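Local coordinates for 6-phosphogluconate dehydrogenase, NAD-binding (Geobacter metallireducens, PDB 3PEF), which acts as a beta-hydroxyacid dehydrogenase that binds NADP and reduces succinic semialdehyde, probably to gamma-hydroxybutyrate, at residues A217-L222 and D275-A280; H236-L241 and G267-G272. The protein carries 2 engineered substitutions. All coordinates share one frame; numbering follows the deposited sequence.

How the contacts relate
Both contacts lie in the helical C-terminal part of this beta-hydroxyacid dehydrogenase, which follows the Rossmann-type NADP-binding part, and contact 2 is nested within the loop that contact 1 closes. Their centres are 14 Å apart. The link is direct: F278 of contact 1 packs on M237 of contact 2, with F278 CB 3.7 Å from M237 CB. Contact 2 reaches NADP itself through H236 and K239. Contact 1 stands one layer back, the D277 side chain about 7 Å from the cofactor and about 4 Å from the side chain of the NADP-binding residue A231. The turn of 275-280 thus lies between helix 214-224 and the cofactor-binding helix 234-251.

Contact 1: residues A217-L222 and D275-A280; sequences ALKGGL and DEDFSA
K219, on helix 214-224, reaches across to D277 and forms a buried salt bridge with the carboxylate of an Asx turn, in which D277 OD2 also accepts the backbone N-H of S279. K219 buries much more surface here than any other residue. Its chain bends once at chi2 (-64°) and then runs extended, which carries NZ to 2.8 Å from D277 OD2. The two side chains approach from opposite directions, and NZ meets OD2 on the syn side, somewhat out of the carboxylate plane. D277 OD1 is also near, 3.2 Å from K219 NZ, but the bond is made to OD2.

Three donors hold D277 OD2: K219 NZ, the S279 amide and the S279 hydroxyl. The S279 amide comes from above the carboxylate plane, S279 N lying 3.2 Å from D277 OD2 with an N-H...O angle of 161°. D277 OD1 accepts in turn from the backbone amides of A231 and F232, so both oxygens of this buried acid are satisfied and its rotation is fixed. A231 is an NADP-binding residue, so the acid ties helix 214-224 to the loop that reaches the cofactor. Such a concentration of donors would be expected to stabilise the carboxylate as an anion.

The methylenes pack too: K219 CE lies 3.6 Å from F278 CE1, the lysine crossing the phenylalanine side chain at about a right angle and meeting its ring obliquely. M182 of helix 166-194 touches K219, F278 and S279, adding an apolar neighbour. The Asx turn leads into the 3-10 segment 278-280. Within the turn, the S279 hydroxyl oxygen sits between its own backbone N and carbonyl carbon (chi1 51°), 4.0 Å from K219 CD, and S279 OG donates to the anti lone pair of D277 OD2 over 2.6 Å.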
loop_
_atom_site.group_PDB
_atom_site.type_symbol
_atom_site.label_atom_id
_atom_site.label_comp_id
_atom_site.label_asym_id
_atom_site.label_seq_id
_atom_site.Cartn_x
_atom_site.Cartn_y
_atom_site.Cartn_z
ATOM N N ALA A 217 1.213 -16.837 19.049
ATOM C CA ALA A 217 1.450 -18.180 19.554
ATOM C C ALA A 217 0.253 -19.081 19.243
ATOM O O ALA A 217 0.418 -20.194 18.746
ATOM C CB ALA A 217 1.748 -18.145 21.059
ATOM N N LEU A 218 -0.949 -18.591 19.532
ATOM C CA LEU A 218 -2.172 -19.337 19.230
ATOM C C LEU A 218 -2.420 -19.489 17.722
ATOM O O LEU A 218 -2.610 -20.599 17.224
ATOM C CB LEU A 218 -3.396 -18.683 19.894
ATOM C CG LEU A 218 -4.730 -19.322 19.490
ATOM C CD1 LEU A 218 -4.822 -20.758 20.028
ATOM C CD2 LEU A 218 -5.906 -18.483 19.964
ATOM N N LYS A 219 -2.419 -18.376 16.991
ATOM C CA LYS A 219 -2.743 -18.412 15.567
ATOM C C LYS A 219 -1.676 -19.121 14.728
ATOM O O LYS A 219 -1.993 -19.788 13.729
ATOM C CB LYS A 219 -2.995 -16.992 15.030
ATOM C CG LYS A 219 -4.116 -16.249 15.763
ATOM C CD LYS A 219 -5.493 -16.929 15.582
ATOM C CE LYS A 219 -6.586 -16.031 16.187
ATOM N NZ LYS A 219 -7.976 -16.622 16.209
ATOM N N GLY A 220 -0.415 -18.962 15.132
ATOM C CA GLY A 220 0.701 -19.575 14.439
ATOM C C GLY A 220 0.485 -21.077 14.413
ATOM O O GLY A 220 0.666 -21.721 13.391
ATOM N N GLY A 221 0.059 -21.632 15.534
ATOM C CA GLY A 221 -0.117 -23.070 15.626
ATOM C C GLY A 221 -1.269 -23.519 14.743
ATOM O O GLY A 221 -1.149 -24.496 14.004
ATOM N N LEU A 222 -2.389 -22.796 14.812
ATOM C CA LEU A 222 -3.567 -23.167 14.041
ATOM C C LEU A 222 -3.271 -23.033 12.565
ATOM O O LEU A 222 -3.714 -23.832 11.746
ATOM C CB LEU A 222 -4.759 -22.300 14.432
ATOM C CG LEU A 222 -5.193 -22.483 15.880
ATOM C CD1 LEU A 222 -6.225 -21.422 16.249
ATOM C CD2 LEU A 222 -5.751 -23.907 16.075
ATOM N N ASP A 275 -16.220 -16.129 6.586
ATOM C CA ASP A 275 -16.809 -16.761 7.764
ATOM C C ASP A 275 -15.817 -17.669 8.510
ATOM O O ASP A 275 -16.167 -18.271 9.519
ATOM C CB ASP A 275 -18.059 -17.585 7.386
ATOM C CG ASP A 275 -19.313 -16.726 7.215
ATOM O OD1 ASP A 275 -19.363 -15.589 7.731
ATOM O OD2 ASP A 275 -20.265 -17.200 6.564
ATOM N N GLU A 276 -14.589 -17.777 8.020
ATOM C CA GLU A 276 -13.563 -18.497 8.777
ATOM C C GLU A 276 -12.853 -17.523 9.730
ATOM O O GLU A 276 -13.176 -16.325 9.751
ATOM C CB GLU A 276 -12.570 -19.161 7.822
ATOM C CG GLU A 276 -13.249 -20.195 6.909
ATOM C CD GLU A 276 -12.313 -20.755 5.859
ATOM O OE1 GLU A 276 -11.168 -20.276 5.788
ATOM O OE2 GLU A 276 -12.719 -21.670 5.103
ATOM N N ASP A 277 -11.904 -18.021 10.523
ATOM C CA ASP A 277 -11.150 -17.133 11.408
ATOM C C ASP A 277 -10.392 -16.077 10.618
ATOM O O ASP A 277 -9.987 -16.323 9.480
ATOM C CB ASP A 277 -10.138 -17.913 12.238
ATOM C CG ASP A 277 -9.606 -17.094 13.392
ATOM O OD1 ASP A 277 -10.429 -16.650 14.225
ATOM O OD2 ASP A 277 -8.380 -16.872 13.451
ATOM N N PHE A 278 -10.160 -14.912 11.226
ATOM C CA PHE A 278 -9.440 -13.872 10.502
ATOM C C PHE A 278 -8.016 -14.304 10.136
ATOM O O PHE A 278 -7.434 -13.781 9.194
ATOM C CB PHE A 278 -9.484 -12.518 11.226
ATOM C CG PHE A 278 -8.578 -12.417 12.421
ATOM C CD1 PHE A 278 -8.751 -13.239 13.514
ATOM C CD2 PHE A 278 -7.569 -11.455 12.458
ATOM C CE1 PHE A 278 -7.919 -13.127 14.624
ATOM C CE2 PHE A 278 -6.745 -11.332 13.563
ATOM C CZ PHE A 278 -6.924 -12.169 14.648
ATOM N N SER A 279 -7.469 -15.288 10.839
ATOM C CA SER A 279 -6.159 -15.813 10.456
ATOM C C SER A 279 -6.201 -16.505 9.098
ATOM O O SER A 279 -5.155 -16.795 8.526
ATOM C CB SER A 279 -5.607 -16.776 11.512
ATOM O OG SER A 279 -6.570 -17.763 11.836
ATOM N N ALA A 280 -7.403 -16.762 8.577
ATOM C CA ALA A 280 -7.525 -17.337 7.236
ATOM C C ALA A 280 -6.939 -16.445 6.137
ATOM O O ALA A 280 -6.734 -16.892 5.006
ATOM C CB ALA A 280 -8.998 -17.721 6.921
#

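Contact 2: residues H236-L241 and G267-G272; sequences HMQKDL and GARAAG. With NAP (NADP nicotinamide-adenine-dinucleotide phosphate), chain I.
K239 NZ is gripped from both protein and cofactor. It lies 2.8 Å from D240 OD1 in a salt bridge that meets the oxygen nearly along its C-O axis, and K239 NZ donates to O2D of the nicotinamide ribose at 3.0 Å. K239 NZ also hydrogen-bonds the backbone carbonyl of T96, and adds weak bonds to O3D and to the carbonyl of A66. Bends at chi2 (-95°) and chi3 bring the amine back between D240 and the ribose. A methionine here would probably leave D240 OD1 without its ionic mate and the ribose hydroxyl without this donor.

One turn earlier, H236 NE2 donates to NADP O1A at 2.9 Å, in the plane of the imidazole and almost straight (177°). Helix 234-251 thus binds both a phosphate and a ribose of the cofactor.

A different flank of the same helix faces 267-272. Q238 OE1 receives R269 NH1 at 2.9 Å, at the edge of the guanidinium, with amide and guanidinium planes 34° apart; the position of NH1 is doubtful. Q238 NE2 donates to N262 and to D249 of the second subunit. The later segment ends in a Schellman motif at G272. Helix 234-251 packs on helix 256-270 through M237, Q238 and L241, and M237 and L241 also touch helix 166-194.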
loop_
_atom_site.group_PDB
_atom_site.type_symbol
_atom_site.label_atom_id
_atom_site.label_comp_id
_atom_site.label_asym_id
_atom_site.label_seq_id
_atom_site.Cartn_x
_atom_site.Cartn_y
_atom_site.Cartn_z
ATOM N N HIS A 236 -15.623 -9.763 10.028
ATOM C CA HIS A 236 -15.671 -8.751 11.089
ATOM C C HIS A 236 -14.342 -8.024 11.258
ATOM O O HIS A 236 -14.327 -6.816 11.553
ATOM C CB HIS A 236 -16.154 -9.328 12.429
ATOM C CG HIS A 236 -17.532 -9.916 12.363
ATOM N ND1 HIS A 236 -18.521 -9.403 11.548
ATOM C CD2 HIS A 236 -18.083 -10.973 13.001
ATOM C CE1 HIS A 236 -19.619 -10.123 11.682
ATOM N NE2 HIS A 236 -19.385 -11.077 12.567
ATOM N N MET A 237 -13.234 -8.746 11.114
ATOM C CA MET A 237 -11.904 -8.099 11.128
ATOM C C MET A 237 -11.873 -7.044 10.030
ATOM O O MET A 237 -11.434 -5.903 10.236
ATOM C CB MET A 237 -10.784 -9.123 10.888
ATOM C CG MET A 237 -9.381 -8.518 10.752
ATOM S SD MET A 237 -8.697 -7.884 12.321
ATOM C CE MET A 237 -9.221 -6.203 12.326
ATOM N N GLN A 238 -12.356 -7.423 8.854
ATOM C CA GLN A 238 -12.307 -6.507 7.708
ATOM C C GLN A 238 -13.197 -5.286 7.945
ATOM O O GLN A 238 -12.842 -4.177 7.571
ATOM C CB GLN A 238 -12.711 -7.231 6.412
ATOM C CG GLN A 238 -12.377 -6.461 5.123
ATOM C CD GLN A 238 -13.517 -5.568 4.663
ATOM O OE1 GLN A 238 -14.625 -6.034 4.432
ATOM N NE2 GLN A 238 -13.246 -4.285 4.526
ATOM N N LYS A 239 -14.364 -5.509 8.545
ATOM C CA LYS A 239 -15.279 -4.430 8.886
ATOM C C LYS A 239 -14.595 -3.455 9.864
ATOM O O LYS A 239 -14.742 -2.242 9.749
ATOM C CB LYS A 239 -16.577 -4.997 9.498
ATOM C CG LYS A 239 -17.513 -3.938 10.115
ATOM C CD LYS A 239 -17.302 -3.762 11.623
ATOM C CE LYS A 239 -17.620 -5.035 12.376
ATOM N NZ LYS A 239 -17.505 -4.909 13.854
ATOM N N ASP A 240 -13.844 -3.993 10.818
ATOM C CA ASP A 240 -13.143 -3.157 11.792
ATOM C C ASP A 240 -12.080 -2.301 11.107
ATOM O O ASP A 240 -11.942 -1.123 11.408
ATOM C CB ASP A 240 -12.514 -3.998 12.908
ATOM C CG ASP A 240 -13.549 -4.538 13.909
ATOM O OD1 ASP A 240 -14.763 -4.226 13.806
ATOM O OD2 ASP A 240 -13.136 -5.293 14.813
ATOM N N LEU A 241 -11.347 -2.891 10.170
ATOM C CA LEU A 241 -10.342 -2.154 9.414
ATOM C C LEU A 241 -11.014 -1.065 8.562
ATOM O O LEU A 241 -10.545 0.068 8.482
ATOM C CB LEU A 241 -9.547 -3.125 8.544
ATOM C CG LEU A 241 -8.148 -3.609 8.957
ATOM C CD1 LEU A 241 -7.720 -3.205 10.383
ATOM C CD2 LEU A 241 -7.988 -5.106 8.735
ATOM N N GLY A 267 -9.496 -9.051 0.168
ATOM C CA GLY A 267 -9.109 -10.095 -0.761
ATOM C C GLY A 267 -9.486 -11.452 -0.193
ATOM O O GLY A 267 -10.019 -12.321 -0.898
ATOM N N ALA A 268 -9.212 -11.639 1.093
ATOM C CA ALA A 268 -9.604 -12.868 1.759
ATOM C C ALA A 268 -11.121 -13.074 1.737
ATOM O O ALA A 268 -11.583 -14.200 1.579
ATOM C CB ALA A 268 -9.060 -12.925 3.196
ATOM N N ARG A 269 -11.907 -12.010 1.894
ATOM C CA ARG A 269 -13.367 -12.173 1.804
ATOM C C ARG A 269 -13.766 -12.624 0.421
ATOM O O ARG A 269 -14.675 -13.441 0.269
ATOM C CB ARG A 269 -14.121 -10.880 2.110
ATOM C CG ARG A 269 -14.032 -10.436 3.535
ATOM C CD ARG A 269 -14.937 -9.265 3.773
ATOM N NE ARG A 269 -16.336 -9.673 3.831
ATOM C CZ ARG A 269 -17.320 -8.858 4.196
ATOM N NH1 ARG A 269 -17.046 -7.603 4.539
ATOM N NH2 ARG A 269 -18.571 -9.289 4.238
ATOM N N ALA A 270 -13.092 -12.063 -0.583
ATOM C CA ALA A 270 -13.405 -12.350 -1.973
ATOM C C ALA A 270 -13.046 -13.782 -2.328
ATOM O O ALA A 270 -13.684 -14.376 -3.195
ATOM C CB ALA A 270 -12.712 -11.348 -2.928
ATOM N N ALA A 271 -12.040 -14.344 -1.655
ATOM C CA ALA A 271 -11.679 -15.749 -1.874
ATOM C C ALA A 271 -12.596 -16.710 -1.105
ATOM O O ALA A 271 -12.416 -17.930 -1.159
ATOM C CB ALA A 271 -10.225 -16.000 -1.538
ATOM N N GLY A 272 -13.575 -16.155 -0.393
ATOM C CA GLY A 272 -14.578 -16.950 0.294
ATOM C C GLY A 272 -14.252 -17.296 1.737
ATOM O O GLY A 272 -14.836 -18.222 2.294
HETATM P PA NAP I . -21.290 -13.144 14.867
HETATM O O1A NAP I . -21.299 -13.128 13.387
HETATM O O2A NAP I . -21.156 -14.478 15.480
HETATM O O5B NAP I . -22.612 -12.438 15.432
HETATM C C5B NAP I . -23.162 -11.324 14.784
HETATM C C4B NAP I . -24.476 -11.019 15.481
HETATM O O4B NAP I . -25.043 -9.875 14.880
HETATM C C3B NAP I . -25.480 -12.154 15.295
HETATM O O3B NAP I . -26.223 -12.207 16.490
HETATM C C2B NAP I . -26.359 -11.635 14.176
HETATM O O2B NAP I . -27.666 -12.148 14.159
HETATM C C1B NAP I . -26.376 -10.160 14.531
HETATM N N9A NAP I . -26.842 -9.348 13.398
HETATM C C8A NAP I . -26.165 -9.116 12.226
HETATM N N7A NAP I . -26.939 -8.333 11.439
HETATM C C5A NAP I . -28.093 -8.079 12.087
HETATM C C6A NAP I . -29.201 -7.326 11.737
HETATM N N6A NAP I . -29.242 -6.713 10.561
HETATM N N1A NAP I . -30.255 -7.239 12.607
HETATM C C2A NAP I . -30.202 -7.885 13.830
HETATM N N3A NAP I . -29.087 -8.626 14.178
HETATM C C4A NAP I . -28.050 -8.712 13.320
HETATM O O3 NAP I . -20.072 -12.223 15.315
HETATM P PN NAP I . -19.491 -11.908 16.755
HETATM O O1N NAP I . -18.051 -12.210 16.773
HETATM O O2N NAP I . -20.351 -12.472 17.815
HETATM O O5D NAP I . -19.703 -10.318 16.610
HETATM C C5D NAP I . -20.430 -9.524 17.510
HETATM C C4D NAP I . -19.646 -8.224 17.677
HETATM O O4D NAP I . -18.511 -8.397 18.492
HETATM C C3D NAP I . -19.084 -7.725 16.362
HETATM O O3D NAP I . -19.212 -6.321 16.411
HETATM C C2D NAP I . -17.625 -8.152 16.382
HETATM O O2D NAP I . -16.846 -7.284 15.607
HETATM C C1D NAP I . -17.325 -7.970 17.849
HETATM N N1N NAP I . -16.198 -8.732 18.431
HETATM C C2N NAP I . -15.925 -10.004 18.021
HETATM C C3N NAP I . -14.895 -10.729 18.616
HETATM C C7N NAP I . -14.633 -12.144 18.198
HETATM O O7N NAP I . -13.369 -12.648 18.458
HETATM N N7N NAP I . -15.551 -12.906 17.580
HETATM C C4N NAP I . -14.131 -10.159 19.641
HETATM C C5N NAP I . -14.439 -8.871 20.071
HETATM C C6N NAP I . -15.485 -8.168 19.472
HETATM P P2B NAP I . -28.003 -13.585 13.469
HETATM O O1X NAP I . -29.495 -13.551 13.171
HETATM O O2X NAP I . -27.196 -13.714 12.217
HETATM O O3X NAP I . -27.644 -14.698 14.414
#